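Local coordinates for protein IMPACT family member YigZ (Escherichia coli, PDB 1VI7) that is of unknown function but belongs to the IMPACT family, and may bind guanyl ribonucleotides and other anions and act as a ribonucleoside triphosphate phosphatase, at residues 183-186 with 187-191; 145-148 with 149-152; 194-197 with 198-202. All coordinates share one frame; numbering follows the deposited sequence.

Contact 1 of 3, residues 183-186 with 187-191; sequences AKVA and EFSAK
Ser189 carries its OG beside its own backbone N and opposite the carbonyl carbon (chi1 -71°), and this rotation folds the hydroxyl back over the preceding helical turn onto Val185. There OG donates to Val185 O at 3.1 Å, while the peptide group Ser189 N donates to the same oxygen at 2.8 Å. The two donors come from opposite faces of the carbonyl plane, so one oxygen is gripped by a main-chain bond and a side-chain bond of a single residue four positions on. On the neighbouring rungs Phe188 N meets Lys184 O at 2.8 Å, and Ala190 N meets Ala186 O at 3.1 Å. These i to i+4 bonds are the evidence for an alpha-helical first turn.

Lys184 and Glu187 run side by side in the same direction, Lys184 CE lying 4.2 Å from Glu187 OE2. Their charged ends stop short of contact, Lys184 NZ to Glu187 OE2 being 4.9 Å, and Lys184 NZ instead makes its salt bridge with Asp162. Further along, Lys191 NZ has only a long ionic contact with Glu187 OE1, at 4.0 Å, and a hydrogen bond to Gln160.

The beginning of helix 185-196 thus faces two ways: Lys184, Glu187 and Lys191 border the end of helix 151-160 and the loop after it, whereas Phe188 and Ser189 pack on Leu202, just before strand 203-204.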
loop_
_atom_site.group_PDB
_atom_site.type_symbol
_atom_site.label_atom_id
_atom_site.label_comp_id
_atom_site.label_asym_id
_atom_site.label_seq_id
_atom_site.Cartn_x
_atom_site.Cartn_y
_atom_site.Cartn_z
ATOM N N ALA A 183 -9.758 -1.979 -18.562
ATOM C CA ALA A 183 -9.567 -2.493 -19.913
ATOM C C ALA A 183 -10.780 -3.346 -20.301
ATOM O O ALA A 183 -11.460 -3.106 -21.299
ATOM C CB ALA A 183 -8.316 -3.360 -19.973
ATOM N N LYS A 184 -11.115 -4.275 -19.405
ATOM C CA LYS A 184 -12.164 -5.239 -19.640
ATOM C C LYS A 184 -13.595 -4.863 -19.496
ATOM O O LYS A 184 -14.495 -5.680 -19.761
ATOM C CB LYS A 184 -11.783 -6.475 -18.778
ATOM C CG LYS A 184 -10.347 -6.897 -19.174
ATOM C CD LYS A 184 -9.995 -8.213 -18.522
ATOM C CE LYS A 184 -9.138 -9.096 -19.428
ATOM N NZ LYS A 184 -8.901 -10.404 -18.715
ATOM N N VAL A 185 -13.949 -3.636 -19.212
ATOM C CA VAL A 185 -15.303 -3.151 -19.054
ATOM C C VAL A 185 -16.184 -3.385 -20.262
ATOM O O VAL A 185 -17.346 -3.787 -20.164
ATOM C CB VAL A 185 -15.268 -1.644 -18.726
ATOM C CG1 VAL A 185 -14.548 -0.879 -19.847
ATOM C CG2 VAL A 185 -16.628 -1.044 -18.486
ATOM N N ALA A 186 -15.672 -3.104 -21.451
ATOM C CA ALA A 186 -16.401 -3.250 -22.698
ATOM C C ALA A 186 -16.639 -4.719 -23.006
ATOM O O ALA A 186 -17.658 -5.104 -23.545
ATOM C CB ALA A 186 -15.609 -2.614 -23.816
ATOM N N GLU A 187 -15.653 -5.544 -22.665
ATOM C CA GLU A 187 -15.789 -6.976 -22.913
ATOM C C GLU A 187 -16.810 -7.544 -21.913
ATOM O O GLU A 187 -17.578 -8.428 -22.272
ATOM C CB GLU A 187 -14.472 -7.731 -22.818
ATOM C CG GLU A 187 -14.651 -9.251 -22.842
ATOM C CD GLU A 187 -13.531 -9.991 -22.143
ATOM O OE1 GLU A 187 -13.725 -11.171 -21.773
ATOM O OE2 GLU A 187 -12.459 -9.358 -21.974
ATOM N N PHE A 188 -16.796 -7.007 -20.712
ATOM C CA PHE A 188 -17.699 -7.416 -19.652
ATOM C C PHE A 188 -19.122 -6.981 -19.995
ATOM O O PHE A 188 -20.047 -7.763 -19.893
ATOM C CB PHE A 188 -17.256 -6.774 -18.329
ATOM C CG PHE A 188 -18.093 -7.167 -17.153
ATOM C CD1 PHE A 188 -18.869 -6.223 -16.492
ATOM C CD2 PHE A 188 -18.143 -8.484 -16.735
ATOM C CE1 PHE A 188 -19.613 -6.571 -15.382
ATOM C CE2 PHE A 188 -18.904 -8.853 -15.638
ATOM C CZ PHE A 188 -19.614 -7.888 -14.955
ATOM N N SER A 189 -19.280 -5.736 -20.409
ATOM C CA SER A 189 -20.589 -5.219 -20.770
ATOM C C SER A 189 -21.165 -6.105 -21.872
ATOM O O SER A 189 -22.289 -6.593 -21.724
ATOM C CB SER A 189 -20.532 -3.767 -21.202
ATOM O OG SER A 189 -20.268 -2.857 -20.164
ATOM N N ALA A 190 -20.402 -6.338 -22.929
ATOM C CA ALA A 190 -20.856 -7.208 -24.019
ATOM C C ALA A 190 -21.260 -8.569 -23.467
ATOM O O ALA A 190 -22.381 -9.045 -23.643
ATOM C CB ALA A 190 -19.772 -7.383 -25.055
ATOM N N LYS A 191 -20.315 -9.218 -22.758
ATOM C CA LYS A 191 -20.647 -10.512 -22.175
ATOM C C LYS A 191 -21.954 -10.389 -21.379
ATOM O O LYS A 191 -22.792 -11.277 -21.493
ATOM C CB LYS A 191 -19.544 -11.040 -21.279
ATOM C CG LYS A 191 -18.628 -12.063 -21.935
ATOM C CD LYS A 191 -17.164 -11.756 -21.641
ATOM C CE LYS A 191 -16.599 -12.596 -20.519
ATOM N NZ LYS A 191 -16.394 -14.011 -20.968
#

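Contact 2 of 3, residues 145-148 with 149-152; sequences QCEY and HQLT
Glu147 and Gln150 clasp each other across a strand-to-helix turn, the connection from the first strand, 140-146, to the first helix, 151-160, of a ferredoxin-like beta-alpha-beta-beta-alpha-beta unit.

Hydrogen bonds define the turn. Glu147 N donates to Gln150 OE1 at 2.8 Å, with the donor lying in the plane of the amide carbonyl, and Gln150 N returns a bond to Glu147 O at 2.9 Å. Together the two bonds close the turn just before helix 151-160. Gln150 reaches Glu147 because its CG lies beside the backbone N (chi1 -52°) and the chain is extended beyond it. Glu147 N would probably be left without its side-chain acceptor if an alanine stood in place of Gln150, and the packing on Leu200 and Ser196 would be likely to open. A weak bond from Leu151 N to Tyr148 O accompanies the pair.

Van der Waals contacts pack the rest of the turn. Gln150 OE1 rests 3.2 Å from Glu147 CB and so touches the aliphatic part of that side chain, the carboxylate plane being turned 82° from the amide. His149 runs alongside Glu147 in the same direction, its NE2 3.7 Å from Glu147 CB. Cys146 SG touches Leu151 CD1 at 4.2 Å, and both side chains also pack on Val174 of strand 174-180.

At its outer end Tyr148 OH is hydrogen-bonded to Gln171 O. One water completes the turn, donating to Tyr148 O at 2.9 Å and accepting from Thr152 N at 3.1 Å.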
loop_
_atom_site.group_PDB
_atom_site.type_symbol
_atom_site.label_atom_id
_atom_site.label_comp_id
_atom_site.label_asym_id
_atom_site.label_seq_id
_atom_site.Cartn_x
_atom_site.Cartn_y
_atom_site.Cartn_z
ATOM N N GLN A 145 -27.469 -3.538 -10.820
ATOM C CA GLN A 145 -28.688 -4.125 -10.164
ATOM C C GLN A 145 -29.200 -5.251 -11.081
ATOM O O GLN A 145 -29.255 -5.093 -12.301
ATOM C CB GLN A 145 -29.661 -3.082 -9.785
ATOM C CG GLN A 145 -31.063 -3.296 -9.410
ATOM C CD GLN A 145 -31.830 -1.983 -9.171
ATOM O OE1 GLN A 145 -31.994 -1.209 -10.123
ATOM N NE2 GLN A 145 -32.311 -1.761 -7.943
ATOM N N CYS A 146 -29.228 -6.446 -10.484
ATOM C CA CYS A 146 -29.674 -7.667 -11.088
ATOM C C CYS A 146 -30.663 -8.485 -10.259
ATOM O O CYS A 146 -30.861 -8.330 -9.061
ATOM C CB CYS A 146 -28.439 -8.551 -11.361
ATOM S SG CYS A 146 -27.759 -9.323 -9.907
ATOM N N GLU A 147 -31.088 -9.600 -10.849
ATOM C CA GLU A 147 -32.037 -10.492 -10.178
ATOM C C GLU A 147 -31.358 -11.650 -9.514
ATOM O O GLU A 147 -30.289 -12.093 -9.971
ATOM C CB GLU A 147 -33.055 -10.971 -11.245
ATOM C CG GLU A 147 -33.758 -9.790 -11.890
ATOM C CD GLU A 147 -35.230 -9.947 -12.081
ATOM O OE1 GLU A 147 -35.907 -10.431 -11.146
ATOM O OE2 GLU A 147 -35.732 -9.588 -13.180
ATOM N N TYR A 148 -31.960 -12.311 -8.531
ATOM C CA TYR A 148 -31.301 -13.418 -7.865
ATOM C C TYR A 148 -30.918 -14.578 -8.769
ATOM O O TYR A 148 -30.034 -15.375 -8.408
ATOM C CB TYR A 148 -32.163 -13.951 -6.704
ATOM C CG TYR A 148 -32.177 -13.019 -5.523
ATOM C CD1 TYR A 148 -33.092 -11.987 -5.476
ATOM C CD2 TYR A 148 -31.238 -13.088 -4.501
ATOM C CE1 TYR A 148 -33.087 -11.070 -4.463
ATOM C CE2 TYR A 148 -31.254 -12.204 -3.438
ATOM C CZ TYR A 148 -32.204 -11.210 -3.407
ATOM O OH TYR A 148 -32.230 -10.271 -2.399
ATOM N N HIS A 149 -31.672 -14.831 -9.828
ATOM C CA HIS A 149 -31.434 -15.921 -10.740
ATOM C C HIS A 149 -30.303 -15.594 -11.706
ATOM O O HIS A 149 -30.016 -16.361 -12.635
ATOM C CB HIS A 149 -32.695 -16.312 -11.519
ATOM C CG HIS A 149 -33.138 -15.302 -12.507
ATOM N ND1 HIS A 149 -32.519 -15.165 -13.736
ATOM C CD2 HIS A 149 -34.074 -14.328 -12.467
ATOM C CE1 HIS A 149 -33.067 -14.177 -14.428
ATOM N NE2 HIS A 149 -34.000 -13.623 -13.668
ATOM N N GLN A 150 -29.754 -14.393 -11.617
ATOM C CA GLN A 150 -28.610 -13.972 -12.393
ATOM C C GLN A 150 -27.342 -13.871 -11.548
ATOM O O GLN A 150 -26.252 -13.746 -12.084
ATOM C CB GLN A 150 -28.871 -12.658 -13.114
ATOM C CG GLN A 150 -30.130 -12.633 -13.943
ATOM C CD GLN A 150 -30.567 -11.242 -14.346
ATOM O OE1 GLN A 150 -30.858 -10.361 -13.538
ATOM N NE2 GLN A 150 -30.667 -11.025 -15.643
ATOM N N LEU A 151 -27.407 -13.994 -10.245
ATOM C CA LEU A 151 -26.249 -13.925 -9.372
ATOM C C LEU A 151 -25.105 -14.820 -9.789
ATOM O O LEU A 151 -24.167 -14.315 -10.430
ATOM C CB LEU A 151 -26.621 -14.177 -7.924
ATOM C CG LEU A 151 -25.837 -13.391 -6.877
ATOM C CD1 LEU A 151 -25.733 -11.933 -7.281
ATOM C CD2 LEU A 151 -26.528 -13.527 -5.519
ATOM N N THR A 152 -25.145 -16.123 -9.527
ATOM C CA THR A 152 -24.069 -17.018 -9.930
ATOM C C THR A 152 -23.560 -16.699 -11.330
ATOM O O THR A 152 -22.358 -16.521 -11.518
ATOM C CB THR A 152 -24.383 -18.504 -9.833
ATOM O OG1 THR A 152 -25.343 -18.901 -10.811
ATOM C CG2 THR A 152 -24.866 -18.884 -8.442
HETATM O O HOH W 1 -28.097 -17.180 -9.540
#

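Contact 3 of 3, residues 194-197 with 198-202; sequences DFSR and GSLQL
Ser196 and Leu200 meet where helix 185-196 gives way to the following loop, and Leu200 can be traced outward atom by atom. Its CB lies 3.4 Å from Ser196 OG. CG, one bond further, stays about equally near that hydroxyl oxygen and Ser196 CB. The two methyls then divide: CD1 turns to Gln150 NE2 and Cys146 CB, with Ser196 CB at the margin, while CD2 approaches Ser196 CB to 3.7 Å and also reaches Phe195, 4.0 Å from its CD2. That methyl stands at the edge of the phenyl ring, near its plane, rather than over a face, and the two side chains cross at a slant.

Ser196 OG sits between its backbone N and carbonyl carbon (chi1 73°), which places OG within reach of the Ser199 and Leu200 backbone nitrogens. It accepts weak bonds from Leu200 N, at 3.3 Å, and from Ser199 N; it is also hydrogen-bonded to Leu192 O, one turn back in the helix. Ser196 O receives Ser199 N at 3.3 Å, and Ser199 OG lies 3.0 Å from the same oxygen.

Phe195 and Leu200 both continue onto Ile154 of helix 151-160, and Cys146 belongs to strand 140-146, so the loop is packed against both elements.

The chain reverses through positive phi at Arg197 (55°) and Gly198 (57°), the two central residues of the bend. With the bond from Ser199 N to Ser196 O, this identifies a type I' beta turn from Ser196 to Ser199, here leading out of a helix toward strand 203-204.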
loop_
_atom_site.group_PDB
_atom_site.type_symbol
_atom_site.label_atom_id
_atom_site.label_comp_id
_atom_site.label_asym_id
_atom_site.label_seq_id
_atom_site.Cartn_x
_atom_site.Cartn_y
_atom_site.Cartn_z
ATOM N N ASP A 194 -25.114 -10.025 -23.538
ATOM C CA ASP A 194 -25.519 -11.251 -24.222
ATOM C C ASP A 194 -26.137 -12.235 -23.252
ATOM O O ASP A 194 -27.053 -12.953 -23.668
ATOM C CB ASP A 194 -24.422 -11.877 -25.053
ATOM C CG ASP A 194 -24.115 -11.112 -26.328
ATOM O OD1 ASP A 194 -24.643 -9.994 -26.536
ATOM O OD2 ASP A 194 -23.356 -11.629 -27.171
ATOM N N PHE A 195 -25.782 -12.183 -21.997
ATOM C CA PHE A 195 -26.214 -13.009 -20.905
ATOM C C PHE A 195 -27.618 -12.646 -20.422
ATOM O O PHE A 195 -28.335 -13.453 -19.798
ATOM C CB PHE A 195 -25.255 -12.812 -19.716
ATOM C CG PHE A 195 -25.689 -13.373 -18.402
ATOM C CD1 PHE A 195 -25.676 -14.754 -18.194
ATOM C CD2 PHE A 195 -26.150 -12.563 -17.381
ATOM C CE1 PHE A 195 -26.071 -15.302 -16.996
ATOM C CE2 PHE A 195 -26.515 -13.118 -16.151
ATOM C CZ PHE A 195 -26.417 -14.463 -15.935
ATOM N N SER A 196 -28.007 -11.402 -20.708
ATOM C CA SER A 196 -29.286 -10.945 -20.191
ATOM C C SER A 196 -30.116 -10.277 -21.253
ATOM O O SER A 196 -31.025 -9.517 -20.928
ATOM C CB SER A 196 -28.986 -9.953 -19.044
ATOM O OG SER A 196 -28.506 -8.748 -19.668
ATOM N N ARG A 197 -29.754 -10.461 -22.515
ATOM C CA ARG A 197 -30.524 -9.869 -23.608
ATOM C C ARG A 197 -30.678 -8.377 -23.444
ATOM O O ARG A 197 -31.765 -7.798 -23.576
ATOM C CB ARG A 197 -31.833 -10.623 -23.724
ATOM C CG ARG A 197 -31.748 -11.937 -24.475
ATOM C CD ARG A 197 -32.987 -12.768 -24.396
ATOM N NE ARG A 197 -33.334 -13.087 -23.026
ATOM C CZ ARG A 197 -34.510 -13.461 -22.552
ATOM N NH1 ARG A 197 -34.732 -13.738 -21.279
ATOM N NH2 ARG A 197 -35.521 -13.564 -23.411
ATOM N N GLY A 198 -29.556 -7.703 -23.148
ATOM C CA GLY A 198 -29.398 -6.310 -22.990
ATOM C C GLY A 198 -30.220 -5.585 -21.975
ATOM O O GLY A 198 -30.241 -4.343 -21.999
ATOM N N SER A 199 -30.644 -6.276 -20.900
ATOM C CA SER A 199 -31.522 -5.635 -19.921
ATOM C C SER A 199 -30.814 -5.312 -18.618
ATOM O O SER A 199 -31.451 -4.747 -17.700
ATOM C CB SER A 199 -32.661 -6.628 -19.634
ATOM O OG SER A 199 -32.102 -7.679 -18.863
ATOM N N LEU A 200 -29.625 -5.842 -18.443
ATOM C CA LEU A 200 -28.789 -5.528 -17.275
ATOM C C LEU A 200 -28.080 -4.198 -17.561
ATOM O O LEU A 200 -27.779 -3.939 -18.738
ATOM C CB LEU A 200 -27.791 -6.655 -17.121
ATOM C CG LEU A 200 -27.776 -7.531 -15.877
ATOM C CD1 LEU A 200 -29.136 -7.909 -15.381
ATOM C CD2 LEU A 200 -26.937 -8.784 -16.162
ATOM N N GLN A 201 -27.977 -3.294 -16.592
ATOM C CA GLN A 201 -27.358 -1.987 -16.826
ATOM C C GLN A 201 -26.244 -1.644 -15.850
ATOM O O GLN A 201 -26.506 -1.118 -14.765
ATOM C CB GLN A 201 -28.435 -0.892 -16.807
ATOM C CG GLN A 201 -28.089 0.361 -17.561
ATOM C CD GLN A 201 -29.068 1.500 -17.519
ATOM O OE1 GLN A 201 -28.731 2.615 -17.053
ATOM N NE2 GLN A 201 -30.289 1.349 -18.018
ATOM N N LEU A 202 -24.993 -1.835 -16.234
ATOM C CA LEU A 202 -23.795 -1.549 -15.441
ATOM C C LEU A 202 -23.515 -0.078 -15.247
ATOM O O LEU A 202 -23.304 0.639 -16.232
ATOM C CB LEU A 202 -22.612 -2.186 -16.207
ATOM C CG LEU A 202 -21.238 -2.108 -15.575
ATOM C CD1 LEU A 202 -21.103 -3.138 -14.466
ATOM C CD2 LEU A 202 -20.140 -2.290 -16.631
#

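Overall arrangement
From the N terminus, contact 2 comes first and closes the short turn that carries strand 140-146 into helix 151-160. The chain then runs through strands 164-170 and 174-180 to contact 1, the opening turn of helix 185-196, and contact 3 closes the reversal after that helix. The three follow in series, neither nesting nor crossing. Contacts 1 and 2 do not touch, their nearest atoms being about 9 Å apart, but contact 3 meets both. Its Leu202 packs on Val185, Phe188 and Ser189 of contact 1; Phe195, Ser196 and Leu200 pack around Gln150 in the turn before helix 151-160, and Leu200 on Cys146 makes the tie to the sheet.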